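Local atomic coordinates of 2-methyl-aconitate isomerase (Shewanella oneidensis, PDB entry 5K87), a protein that catalyses the cis-trans isomerization of 2-methyl-aconitate in the 2-methylcitrate cycle II, the route by which propionate is degraded. Residues 17-22 with 116-121; 27-32 with 47-52; 75-80 with 110-115; 138-143 with 149-154. The protein carries 1 engineered substitution. All coordinates share one frame; numbering follows the deposited sequence. Where two conformers were deposited one is given.

Interaction 1 (17-22 with 116-121)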
loop_
_atom_site.group_PDB
_atom_site.type_symbol
_atom_site.label_atom_id
_atom_site.label_comp_id
_atom_site.label_asym_id
_atom_site.label_seq_id
_atom_site.Cartn_x
_atom_site.Cartn_y
_atom_site.Cartn_z
ATOM N N THR A 17 -16.962 0.402 -3.295
ATOM C CA THR A 17 -16.520 1.574 -2.561
ATOM C C THR A 17 -15.269 1.201 -1.777
ATOM O O THR A 17 -15.254 0.191 -1.062
ATOM C CB THR A 17 -17.600 2.050 -1.587
ATOM O OG1 THR A 17 -18.819 2.274 -2.304
ATOM C CG2 THR A 17 -17.180 3.341 -0.928
ATOM N N TYR A 18 -14.234 2.018 -1.891
ATOM C CA TYR A 18 -12.992 1.821 -1.174
ATOM C C TYR A 18 -13.024 2.750 0.035
ATOM O O TYR A 18 -13.207 3.974 -0.120
ATOM C CB TYR A 18 -11.855 2.162 -2.127
ATOM C CG TYR A 18 -10.446 1.987 -1.626
ATOM C CD1 TYR A 18 -9.996 0.775 -1.107
ATOM C CD2 TYR A 18 -9.545 3.030 -1.735
ATOM C CE1 TYR A 18 -8.669 0.636 -0.706
ATOM C CE2 TYR A 18 -8.239 2.895 -1.337
ATOM C CZ TYR A 18 -7.812 1.700 -0.825
ATOM O OH TYR A 18 -6.494 1.608 -0.444
ATOM N N MET A 19 -12.906 2.173 1.234
ATOM C CA MET A 19 -13.109 2.925 2.473
ATOM C C MET A 19 -11.994 2.685 3.458
ATOM O O MET A 19 -11.408 1.591 3.494
ATOM C CB MET A 19 -14.417 2.529 3.166
ATOM C CG MET A 19 -15.641 2.667 2.299
ATOM S SD MET A 19 -17.171 2.364 3.200
ATOM C CE MET A 19 -17.185 3.711 4.384
ATOM N N ARG A 20 -11.706 3.695 4.274
ATOM C CA ARG A 20 -11.005 3.470 5.528
ATOM C C ARG A 20 -12.018 3.205 6.636
ATOM O O ARG A 20 -13.010 3.937 6.767
ATOM C CB ARG A 20 -10.146 4.674 5.918
ATOM C CG ARG A 20 -9.474 4.476 7.268
ATOM C CD ARG A 20 -8.744 5.717 7.803
ATOM N NE ARG A 20 -9.644 6.842 8.075
ATOM C CZ ARG A 20 -10.481 6.912 9.105
ATOM N NH1 ARG A 20 -10.562 5.921 9.983
ATOM N NH2 ARG A 20 -11.253 7.986 9.248
ATOM N N GLY A 21 -11.794 2.149 7.417
ATOM C CA GLY A 21 -12.513 1.935 8.661
ATOM C C GLY A 21 -11.482 1.738 9.750
ATOM O O GLY A 21 -10.633 0.858 9.630
ATOM N N GLY A 22 -11.522 2.562 10.793
ATOM C CA GLY A 22 -10.487 2.503 11.809
ATOM C C GLY A 22 -9.116 2.647 11.168
ATOM O O GLY A 22 -8.899 3.535 10.334
ATOM N N VAL A 116 -18.647 -0.509 7.748
ATOM C CA VAL A 116 -19.804 -1.333 7.426
ATOM C C VAL A 116 -21.099 -0.584 7.724
ATOM O O VAL A 116 -22.018 -0.561 6.909
ATOM C CB VAL A 116 -19.760 -2.666 8.206
ATOM C CG1 VAL A 116 -21.104 -3.370 8.164
ATOM C CG2 VAL A 116 -18.650 -3.553 7.658
ATOM N N GLY A 117 -21.163 0.043 8.897
ATOM C CA GLY A 117 -22.351 0.791 9.270
ATOM C C GLY A 117 -22.632 1.917 8.297
ATOM O O GLY A 117 -23.761 2.083 7.835
ATOM N N ALA A 118 -21.598 2.692 7.990
ATOM C CA ALA A 118 -21.726 3.795 7.047
ATOM C C ALA A 118 -22.129 3.317 5.654
ATOM O O ALA A 118 -23.008 3.909 5.014
ATOM C CB ALA A 118 -20.437 4.583 6.980
ATOM N N PHE A 119 -21.479 2.258 5.171
ATOM C CA PHE A 119 -21.761 1.743 3.837
ATOM C C PHE A 119 -23.216 1.296 3.741
ATOM O O PHE A 119 -23.903 1.576 2.755
ATOM C CB PHE A 119 -20.819 0.588 3.483
ATOM C CG PHE A 119 -21.041 0.025 2.094
ATOM C CD1 PHE A 119 -22.083 -0.865 1.840
ATOM C CD2 PHE A 119 -20.223 0.390 1.046
ATOM C CE1 PHE A 119 -22.288 -1.385 0.560
ATOM C CE2 PHE A 119 -20.421 -0.133 -0.232
ATOM C CZ PHE A 119 -21.439 -1.022 -0.465
ATOM N N ALA A 120 -23.685 0.600 4.763
ATOM C CA ALA A 120 -25.045 0.089 4.751
ATOM C C ALA A 120 -26.061 1.221 4.649
ATOM O O ALA A 120 -27.007 1.142 3.864
ATOM C CB ALA A 120 -25.298 -0.748 5.983
ATOM N N ILE A 121 -25.866 2.270 5.438
ATOM C CA ILE A 121 -26.739 3.437 5.393
ATOM C C ILE A 121 -26.705 4.088 4.010
ATOM O O ILE A 121 -27.746 4.393 3.423
ATOM C CB ILE A 121 -26.337 4.461 6.455
ATOM C CG1 ILE A 121 -26.617 3.903 7.853
ATOM C CG2 ILE A 121 -27.077 5.793 6.225
ATOM C CD1 ILE A 121 -25.862 4.607 8.942
#

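Interaction 2 (27-32 with 47-52)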
loop_
_atom_site.group_PDB
_atom_site.type_symbol
_atom_site.label_atom_id
_atom_site.label_comp_id
_atom_site.label_asym_id
_atom_site.label_seq_id
_atom_site.Cartn_x
_atom_site.Cartn_y
_atom_site.Cartn_z
ATOM N N VAL A 27 -12.070 -2.877 0.327
ATOM C CA VAL A 27 -12.984 -2.709 -0.789
ATOM C C VAL A 27 -14.320 -3.338 -0.411
ATOM O O VAL A 27 -14.387 -4.523 -0.042
ATOM C CB VAL A 27 -12.437 -3.350 -2.084
ATOM C CG1 VAL A 27 -13.383 -3.060 -3.233
ATOM C CG2 VAL A 27 -11.032 -2.849 -2.392
ATOM N N PHE A 28 -15.374 -2.528 -0.495
ATOM C CA PHE A 28 -16.724 -2.880 -0.059
ATOM C C PHE A 28 -17.654 -3.077 -1.242
ATOM O O PHE A 28 -17.655 -2.266 -2.178
ATOM C CB PHE A 28 -17.300 -1.741 0.784
ATOM C CG PHE A 28 -16.692 -1.631 2.151
ATOM C CD1 PHE A 28 -15.373 -1.251 2.304
ATOM C CD2 PHE A 28 -17.441 -1.904 3.287
ATOM C CE1 PHE A 28 -14.799 -1.165 3.563
ATOM C CE2 PHE A 28 -16.874 -1.805 4.560
ATOM C CZ PHE A 28 -15.555 -1.444 4.686
ATOM N N PHE A 29 -18.457 -4.133 -1.190
ATOM C CA PHE A 29 -19.432 -4.452 -2.223
ATOM C C PHE A 29 -20.792 -4.714 -1.607
ATOM O O PHE A 29 -20.900 -5.382 -0.564
ATOM C CB PHE A 29 -19.054 -5.749 -2.944
ATOM C CG PHE A 29 -17.687 -5.750 -3.566
ATOM C CD1 PHE A 29 -17.507 -5.356 -4.881
ATOM C CD2 PHE A 29 -16.588 -6.180 -2.843
ATOM C CE1 PHE A 29 -16.245 -5.382 -5.454
ATOM C CE2 PHE A 29 -15.327 -6.202 -3.414
ATOM C CZ PHE A 29 -15.161 -5.806 -4.720
ATOM N N ARG A 30 -21.839 -4.242 -2.276
ATOM C CA ARG A 30 -23.180 -4.756 -2.036
ATOM C C ARG A 30 -23.278 -6.077 -2.755
ATOM O O ARG A 30 -22.847 -6.188 -3.908
ATOM C CB ARG A 30 -24.233 -3.863 -2.680
ATOM C CG ARG A 30 -24.573 -2.570 -2.000
ATOM C CD ARG A 30 -25.945 -2.061 -2.495
ATOM N NE ARG A 30 -26.001 -2.014 -3.954
ATOM C CZ ARG A 30 -27.028 -1.559 -4.665
ATOM N NH1 ARG A 30 -28.112 -1.098 -4.053
ATOM N NH2 ARG A 30 -26.964 -1.563 -5.991
ATOM N N LEU A 31 -23.867 -7.067 -2.100
ATOM C CA LEU A 31 -24.024 -8.388 -2.690
ATOM C C LEU A 31 -24.642 -8.331 -4.087
ATOM O O LEU A 31 -24.147 -8.958 -5.022
ATOM C CB LEU A 31 -24.874 -9.259 -1.770
ATOM C CG LEU A 31 -25.208 -10.660 -2.276
ATOM C CD1 LEU A 31 -23.945 -11.501 -2.397
ATOM C CD2 LEU A 31 -26.200 -11.326 -1.341
ATOM N N GLN A 32 -25.705 -7.551 -4.231
ATOM C CA GLN A 32 -26.417 -7.482 -5.508
ATOM C C GLN A 32 -25.611 -6.858 -6.652
ATOM O O GLN A 32 -25.981 -6.995 -7.821
ATOM C CB GLN A 32 -27.757 -6.759 -5.351
ATOM C CG GLN A 32 -27.624 -5.266 -5.150
ATOM C CD GLN A 32 -28.905 -4.622 -4.664
ATOM O OE1 GLN A 32 -29.743 -4.208 -5.461
ATOM N NE2 GLN A 32 -29.057 -4.528 -3.347
ATOM N N ALA A 47 -12.143 -15.746 -6.549
ATOM C CA ALA A 47 -11.316 -15.342 -7.682
ATOM C C ALA A 47 -11.489 -13.857 -8.006
ATOM O O ALA A 47 -10.519 -13.167 -8.325
ATOM C CB ALA A 47 -11.631 -16.183 -8.904
ATOM N N LEU A 48 -12.727 -13.377 -7.945
ATOM C CA LEU A 48 -13.010 -11.971 -8.201
ATOM C C LEU A 48 -12.302 -11.095 -7.176
ATOM O O LEU A 48 -11.612 -10.136 -7.528
ATOM C CB LEU A 48 -14.513 -11.709 -8.151
ATOM C CG LEU A 48 -14.924 -10.238 -8.201
ATOM C CD1 LEU A 48 -14.486 -9.613 -9.506
ATOM C CD2 LEU A 48 -16.425 -10.121 -8.010
ATOM N N LEU A 49 -12.446 -11.442 -5.904
ATOM C CA LEU A 49 -11.878 -10.629 -4.838
ATOM C C LEU A 49 -10.355 -10.646 -4.888
ATOM O O LEU A 49 -9.707 -9.626 -4.668
ATOM C CB LEU A 49 -12.381 -11.102 -3.479
ATOM C CG LEU A 49 -13.892 -10.950 -3.291
ATOM C CD1 LEU A 49 -14.340 -11.489 -1.960
ATOM C CD2 LEU A 49 -14.283 -9.509 -3.412
ATOM N N LEU A 50 -9.774 -11.810 -5.165
ATOM C CA LEU A 50 -8.330 -11.896 -5.343
ATOM C C LEU A 50 -7.848 -10.941 -6.427
ATOM O O LEU A 50 -6.873 -10.198 -6.227
ATOM C CB LEU A 50 -7.920 -13.333 -5.678
ATOM C CG LEU A 50 -7.898 -14.306 -4.496
ATOM C CD1 LEU A 50 -7.974 -15.743 -5.003
ATOM C CD2 LEU A 50 -6.641 -14.118 -3.663
ATOM N N ARG A 51 -8.527 -10.929 -7.562
ATOM C CA ARG A 51 -8.089 -10.102 -8.668
ATOM C C ARG A 51 -8.308 -8.619 -8.387
ATOM O O ARG A 51 -7.498 -7.790 -8.783
ATOM C CB ARG A 51 -8.805 -10.526 -9.948
ATOM C CG ARG A 51 -8.157 -10.004 -11.205
ATOM C CD ARG A 51 -6.732 -10.519 -11.359
ATOM N NE ARG A 51 -6.066 -9.821 -12.448
ATOM C CZ ARG A 51 -5.502 -8.627 -12.322
ATOM N NH1 ARG A 51 -5.505 -8.009 -11.140
ATOM N NH2 ARG A 51 -4.918 -8.063 -13.364
ATOM N N VAL A 52 -9.399 -8.283 -7.706
ATOM C CA VAL A 52 -9.626 -6.881 -7.337
ATOM C C VAL A 52 -8.469 -6.369 -6.471
ATOM O O VAL A 52 -7.960 -5.269 -6.669
ATOM C CB VAL A 52 -10.963 -6.687 -6.598
ATOM C CG1 VAL A 52 -11.042 -5.297 -5.972
ATOM C CG2 VAL A 52 -12.139 -6.925 -7.550
#

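Interaction 3 (75-80 with 110-115). Engineered in segment 75-80: E75 (natural residue Lys).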
loop_
_atom_site.group_PDB
_atom_site.type_symbol
_atom_site.label_atom_id
_atom_site.label_comp_id
_atom_site.label_asym_id
_atom_site.label_seq_id
_atom_site.Cartn_x
_atom_site.Cartn_y
_atom_site.Cartn_z
ATOM N N GLU A 75 -8.075 -6.388 2.106
ATOM C CA GLU A 75 -9.328 -6.625 2.816
ATOM C C GLU A 75 -10.516 -6.366 1.911
ATOM O O GLU A 75 -10.546 -5.365 1.177
ATOM C CB GLU A 75 -9.429 -5.728 4.062
ATOM C CG GLU A 75 -8.361 -6.032 5.103
ATOM C CD GLU A 75 -8.619 -5.429 6.469
ATOM O OE1 GLU A 75 -9.507 -4.578 6.630
ATOM O OE2 GLU A 75 -7.916 -5.828 7.418
ATOM N N THR A 76 -11.502 -7.256 1.991
ATOM C CA THR A 76 -12.739 -7.112 1.243
ATOM C C THR A 76 -13.942 -7.343 2.137
ATOM O O THR A 76 -13.867 -8.076 3.134
ATOM C CB THR A 76 -12.793 -8.086 0.055
ATOM O OG1 THR A 76 -12.716 -9.441 0.532
ATOM C CG2 THR A 76 -11.642 -7.803 -0.918
ATOM N N VAL A 77 -15.051 -6.712 1.771
ATOM C CA VAL A 77 -16.275 -6.771 2.558
ATOM C C VAL A 77 -17.460 -6.910 1.614
ATOM O O VAL A 77 -17.550 -6.194 0.608
ATOM C CB VAL A 77 -16.447 -5.482 3.392
ATOM C CG1 VAL A 77 -17.805 -5.442 4.071
ATOM C CG2 VAL A 77 -15.325 -5.339 4.414
ATOM N N ILE A 78 -18.360 -7.842 1.925
ATOM C CA ILE A 78 -19.608 -7.982 1.184
ATOM C C ILE A 78 -20.773 -7.791 2.145
ATOM O O ILE A 78 -20.863 -8.480 3.166
ATOM C CB ILE A 78 -19.712 -9.359 0.504
ATOM C CG1 ILE A 78 -18.597 -9.521 -0.533
ATOM C CG2 ILE A 78 -21.085 -9.545 -0.155
ATOM C CD1 ILE A 78 -18.454 -10.936 -1.054
ATOM N N LEU A 79 -21.644 -6.843 1.816
ATOM C CA LEU A 79 -22.790 -6.522 2.654
ATOM C C LEU A 79 -24.088 -6.799 1.918
ATOM O O LEU A 79 -24.160 -6.639 0.695
ATOM C CB LEU A 79 -22.746 -5.049 3.062
ATOM C CG LEU A 79 -21.456 -4.634 3.780
ATOM C CD1 LEU A 79 -21.469 -3.182 4.223
ATOM C CD2 LEU A 79 -21.191 -5.527 4.978
ATOM N N SER A 80 -25.117 -7.180 2.668
ATOM C CA SER A 80 -26.422 -7.487 2.102
ATOM C C SER A 80 -27.493 -7.223 3.148
ATOM O O SER A 80 -27.197 -7.078 4.336
ATOM C CB SER A 80 -26.472 -8.951 1.695
ATOM O OG SER A 80 -26.134 -9.782 2.791
ATOM N N GLY A 110 -12.639 -5.951 12.879
ATOM C CA GLY A 110 -13.185 -4.977 13.801
ATOM C C GLY A 110 -13.033 -3.548 13.333
ATOM O O GLY A 110 -13.941 -2.738 13.518
ATOM N N ASN A 111 -11.890 -3.222 12.742
ATOM C CA ASN A 111 -11.665 -1.864 12.269
ATOM C C ASN A 111 -12.652 -1.448 11.194
ATOM O O ASN A 111 -13.073 -0.292 11.148
ATOM C CB ASN A 111 -10.237 -1.676 11.785
ATOM C CG ASN A 111 -9.303 -1.320 12.915
ATOM O OD1 ASN A 111 -9.458 -0.273 13.548
ATOM N ND2 ASN A 111 -8.337 -2.188 13.196
ATOM N N LEU A 112 -13.021 -2.375 10.319
ATOM C CA LEU A 112 -13.926 -2.025 9.237
ATOM C C LEU A 112 -15.389 -1.952 9.676
ATOM O O LEU A 112 -16.236 -1.519 8.897
ATOM C CB LEU A 112 -13.765 -2.977 8.056
ATOM C CG LEU A 112 -12.446 -2.840 7.284
ATOM C CD1 LEU A 112 -12.490 -3.728 6.049
ATOM C CD2 LEU A 112 -12.139 -1.392 6.896
ATOM N N THR A 113 -15.698 -2.323 10.919
ATOM C CA THR A 113 -17.082 -2.313 11.378
ATOM C C THR A 113 -17.759 -0.931 11.265
ATOM O O THR A 113 -18.912 -0.830 10.862
ATOM C CB THR A 113 -17.185 -2.894 12.803
ATOM O OG1 THR A 113 -16.944 -4.309 12.750
ATOM C CG2 THR A 113 -18.555 -2.649 13.384
ATOM N N ALA A 114 -17.046 0.136 11.612
ATOM C CA ALA A 114 -17.610 1.481 11.451
ATOM C C ALA A 114 -17.939 1.782 9.984
ATOM O O ALA A 114 -18.952 2.410 9.668
ATOM C CB ALA A 114 -16.648 2.529 11.994
ATOM N N ALA A 115 -17.058 1.348 9.083
ATOM C CA ALA A 115 -17.286 1.523 7.657
ATOM C C ALA A 115 -18.453 0.671 7.166
ATOM O O ALA A 115 -19.186 1.096 6.270
ATOM C CB ALA A 115 -16.018 1.236 6.868
#

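Interaction 4 (138-143 with 149-154)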
loop_
_atom_site.group_PDB
_atom_site.type_symbol
_atom_site.label_atom_id
_atom_site.label_comp_id
_atom_site.label_asym_id
_atom_site.label_seq_id
_atom_site.Cartn_x
_atom_site.Cartn_y
_atom_site.Cartn_z
ATOM N N THR A 138 -28.477 3.801 14.589
ATOM C CA THR A 138 -27.918 2.619 15.219
ATOM C C THR A 138 -28.070 1.425 14.278
ATOM O O THR A 138 -29.173 0.907 14.067
ATOM C CB THR A 138 -28.597 2.368 16.574
ATOM O OG1 THR A 138 -28.247 3.432 17.470
ATOM C CG2 THR A 138 -28.161 1.053 17.170
ATOM N N VAL A 139 -26.956 1.021 13.678
ATOM C CA VAL A 139 -26.959 -0.059 12.700
ATOM C C VAL A 139 -26.674 -1.371 13.406
ATOM O O VAL A 139 -25.629 -1.525 14.055
ATOM C CB VAL A 139 -25.907 0.174 11.596
ATOM C CG1 VAL A 139 -25.963 -0.944 10.577
ATOM C CG2 VAL A 139 -26.142 1.512 10.920
ATOM N N ARG A 140 -27.601 -2.314 13.277
ATOM C CA ARG A 140 -27.467 -3.622 13.901
ATOM C C ARG A 140 -26.890 -4.588 12.875
ATOM O O ARG A 140 -27.556 -4.973 11.911
ATOM C CB ARG A 140 -28.828 -4.100 14.417
ATOM C CG ARG A 140 -29.484 -3.111 15.401
ATOM C CD ARG A 140 -30.983 -3.369 15.571
ATOM N NE ARG A 140 -31.688 -3.223 14.303
ATOM C CZ ARG A 140 -32.951 -3.583 14.098
ATOM N NH1 ARG A 140 -33.663 -4.119 15.082
ATOM N NH2 ARG A 140 -33.496 -3.419 12.901
ATOM N N ILE A 141 -25.623 -4.936 13.061
ATOM C CA ILE A 141 -24.893 -5.719 12.073
ATOM C C ILE A 141 -24.858 -7.181 12.478
ATOM O O ILE A 141 -24.497 -7.506 13.608
ATOM C CB ILE A 141 -23.441 -5.210 11.937
ATOM C CG1 ILE A 141 -23.417 -3.734 11.526
ATOM C CG2 ILE A 141 -22.688 -6.044 10.926
ATOM C CD1 ILE A 141 -22.097 -3.048 11.783
ATOM N N TRP A 142 -25.236 -8.061 11.563
ATOM C CA TRP A 142 -25.028 -9.489 11.743
ATOM C C TRP A 142 -23.691 -9.836 11.112
ATOM O O TRP A 142 -23.522 -9.770 9.889
ATOM C CB TRP A 142 -26.154 -10.294 11.098
ATOM C CG TRP A 142 -25.960 -11.778 11.195
ATOM C CD1 TRP A 142 -25.764 -12.652 10.159
ATOM C CD2 TRP A 142 -25.946 -12.564 12.393
ATOM N NE1 TRP A 142 -25.633 -13.934 10.644
ATOM C CE2 TRP A 142 -25.735 -13.905 12.005
ATOM C CE3 TRP A 142 -26.089 -12.263 13.751
ATOM C CZ2 TRP A 142 -25.673 -14.945 12.937
ATOM C CZ3 TRP A 142 -26.017 -13.304 14.676
ATOM C CH2 TRP A 142 -25.815 -14.625 14.258
ATOM N N GLN A 143 -22.729 -10.159 11.965
ATOM C CA GLN A 143 -21.405 -10.563 11.523
ATOM C C GLN A 143 -21.524 -12.016 11.092
ATOM O O GLN A 143 -21.615 -12.913 11.931
ATOM C CB GLN A 143 -20.383 -10.377 12.647
ATOM C CG GLN A 143 -19.015 -9.926 12.144
ATOM C CD GLN A 143 -18.474 -10.860 11.085
ATOM O OE1 GLN A 143 -18.612 -12.077 11.190
ATOM N NE2 GLN A 143 -17.883 -10.297 10.038
ATOM N N THR A 149 -23.582 -10.407 16.840
ATOM C CA THR A 149 -24.153 -9.084 16.639
ATOM C C THR A 149 -23.128 -8.005 16.960
ATOM O O THR A 149 -22.441 -8.066 17.991
ATOM C CB THR A 149 -25.349 -8.864 17.573
ATOM O OG1 THR A 149 -26.357 -9.843 17.290
ATOM C CG2 THR A 149 -25.928 -7.455 17.409
ATOM N N ILE A 150 -23.014 -7.019 16.072
ATOM C CA ILE A 150 -22.191 -5.844 16.343
ATOM C C ILE A 150 -23.027 -4.613 16.030
ATOM O O ILE A 150 -23.769 -4.605 15.057
ATOM C CB ILE A 150 -20.914 -5.844 15.506
ATOM C CG1 ILE A 150 -20.101 -7.106 15.781
ATOM C CG2 ILE A 150 -20.113 -4.600 15.793
ATOM C CD1 ILE A 150 -19.018 -7.327 14.782
ATOM N N ILE A 151 -22.952 -3.595 16.878
ATOM C CA ILE A 151 -23.722 -2.374 16.688
ATOM C C ILE A 151 -22.790 -1.237 16.280
ATOM O O ILE A 151 -21.710 -1.078 16.857
ATOM C CB ILE A 151 -24.427 -1.973 17.995
ATOM C CG1 ILE A 151 -25.254 -3.138 18.556
ATOM C CG2 ILE A 151 -25.269 -0.735 17.791
ATOM C CD1 ILE A 151 -26.380 -3.595 17.660
ATOM N N ALA A 152 -23.191 -0.453 15.280
ATOM C CA ALA A 152 -22.447 0.753 14.932
ATOM C C ALA A 152 -23.365 1.960 15.043
ATOM O O ALA A 152 -24.417 1.994 14.410
ATOM C CB ALA A 152 -21.887 0.651 13.530
ATOM N N HIS A 153 -22.981 2.933 15.861
ATOM C CA HIS A 153 -23.763 4.153 16.027
ATOM C C HIS A 153 -23.216 5.193 15.069
ATOM O O HIS A 153 -22.224 5.857 15.356
ATOM C CB HIS A 153 -23.702 4.648 17.475
ATOM C CG HIS A 153 -24.185 3.643 18.471
ATOM N ND1 HIS A 153 -25.523 3.389 18.684
ATOM C CD2 HIS A 153 -23.507 2.825 19.306
ATOM C CE1 HIS A 153 -25.647 2.461 19.618
ATOM N NE2 HIS A 153 -24.440 2.099 20.008
ATOM N N VAL A 154 -23.862 5.314 13.916
ATOM C CA VAL A 154 -23.345 6.159 12.848
ATOM C C VAL A 154 -24.046 7.511 12.845
ATOM O O VAL A 154 -25.269 7.565 12.775
ATOM C CB VAL A 154 -23.519 5.485 11.481
ATOM C CG1 VAL A 154 -22.920 6.345 10.374
ATOM C CG2 VAL A 154 -22.902 4.083 11.496
#

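Interaction 1 (17-22 with 116-121)
T17 and M19, alternate residues of strand 17-21, both turn their side chains toward F119 of helix 116-121, which runs at 140° to the strand with the axes 9.8 Å apart. The contact is almost wholly apolar. M19 carries its sulfur against the root of the aromatic side chain, SD lying 4.1 Å from CB of F119 and near the plane of the ring at its edge. The chain is straight to SD and then bends (chi3 65°), which delivers the methyl CE to within 4.3 Å of CB of A118; the flexible methionine thus fits both a bulky and a small helix residue, and alanine leaves room for that methyl.

The one polar approach is not a hydrogen bond. T17 meets the same ring at its edge, with OG1 3.6 Å from CE2 of F119 and CB close by in the ring plane. Replacing F119 by an alanine would probably open a gap beside M19 SD and leave T17 OG1 without the ring edge it packs on.

R20 points to the other side of the strand, where NH1 bonds to G22 O and NE forms a salt bridge with D64 of the second subunit. Helix 113-122 runs through the inside of a beta barrel, as in the diaminopimelate epimerase fold: F119 also rests on R30 and L79, V116 on F28 and V77, while strand 12-21 pairs with strands 24-30 and 374-391.

Interaction 2 (27-32 with 47-52)
V27 and F29 on strand 27-30 face V52 and L49 on helix 47-52 across 11.0 Å between the axes, the N-to-C directions standing at 144°. This is helix-on-sheet packing on the outside of a beta barrel: helix 43-53 covers the outer surface of strand 24-30, whereas the intervening F28 points inward, where it meets V77 and V116. Alternation along the strand therefore supplies hydrophobic groups to both surfaces of the wall.

F29 does most of the work on the strand side. Its first torsion (chi1 -57°) sets CG anti to the carbonyl carbon and sends the ring out toward the helix, where CE2 comes within 3.5 Å of CD2 of L49. That methyl approaches the ring obliquely, and the two side chains overlap while pointing in opposing directions. L49 leaves its helix at an angle, but its branched end reaches back to the phenyl group. At the far end of the ring, CZ of F29 lies 4.3 Å from CG2 of V52. A large flat ring suits this place because one residue can span the distance to two helix positions.

V52 meets the strand farther back with its other branch, a compact beta-branched group where the backbones come nearest. F29 also packs on V14 and A16 of strand 12-21, and V396 of strand 393-396 packs on V52, so the helix also rests on strand 393-396. A single pair of valine methyls closes the contact, CG1 of V27 meeting CG1 of V52 at 4.2 Å.

Interaction 3 (75-80 with 110-115)
L112 places its methyl CD1 between E75 and V77, two residues on the same side of strand 75-80. The strand belongs to the wall of the beta barrel, and L112 lies in the turn leading into the central helix 113-122, at the end of the barrel where the substrate site is found. V77 gives the apolar half of the contact: its CG2 is 3.6 Å from CD1 of L112, the two side chains passing alongside one another, head to tail. A beta-branched valine suits the extended backbone and offers a compact methyl to the leucine.

E75 is an engineered residue, a lysine in the natural protein, at a substrate-binding position. Its chain, extended at chi2 (-166°), carries the carboxylate across L112 obliquely, and OE1 stands 3.2 Å from CD1 and 3.5 Å from CG of L112. This oxygen is buried against hydrocarbon without a polar partner in the model.

Around this first shell lies the binding site itself. A malonate ion, probably from the crystallisation liquor, accepts hydrogen bonds from the backbone N of G110 and of N111, the two residues that follow C109, the inferred proton donor or acceptor, in the chain. N111, which binds the substrate, is held in turn through OD1 by R384 and T23 N, and through ND2 by M322 O; a side-chain amide suits the place because it can accept and donate at once. The loop is folded as a type I turn, closed by T113 N bonding to G110 O at 3.2 Å.

Interaction 4 (138-143 with 149-154)
I151 packs against T138 and R140 across an antiparallel beta hairpin whose strands, 138-143 and 149-154, form part of the barrel wall. Its CB sits 4.1 Å from V139 O. From there the CG2 branch presses on CG2 of T138 at a tight 3.5 Å and also covers one face of the H153 ring, toward its rim. On the other branch, CG1 is anti to the carbonyl carbon (chi1 -53°) and the chain turns again at chi2 (-63°), which lays CD1 alongside R140, 3.9 Å from its CG; the guanidinium runs on to a salt bridge with D88.

On the same surface T138 and H153 lie side by side, with OG1 of T138 hydrogen-bonded to ND1 of H153 at 3.0 Å, while NE2 of the imidazole holds E182. A histidine suits the spot because its two nitrogens serve two strands; with an alanine here, T138 OG1 and E182 would probably each lose a partner and I151 the ring it covers.

V139, I141, I150 and A152 occupy the inner surface, where V139 meets I121 and I141 meets V116 of the central helix. Four backbone bonds join the strands, among them I141 N to I150 O at 2.7 Å.

Overall arrangement
Eight strands, including those of all four contacts, close into a barrel round helix 113-122, as in the diaminopimelate epimerase family. Interactions 1 and 3 both use this helix, with centres about 6 Å apart; interaction 4 packs on it from the wall, about 12 Å and 11 Å from their centres. Interaction 2 lies on the outside, about 22 Å centre to centre from interaction 4 and not touching it. Along the chain, interactions 2 and 3 follow one another inside the loop closed by interaction 1, and interaction 4 comes afterwards. Adjacent strands 12-21, 24-30 and 75-81 link the first three, and interaction 3, at one end of the helix, includes residues of the substrate site.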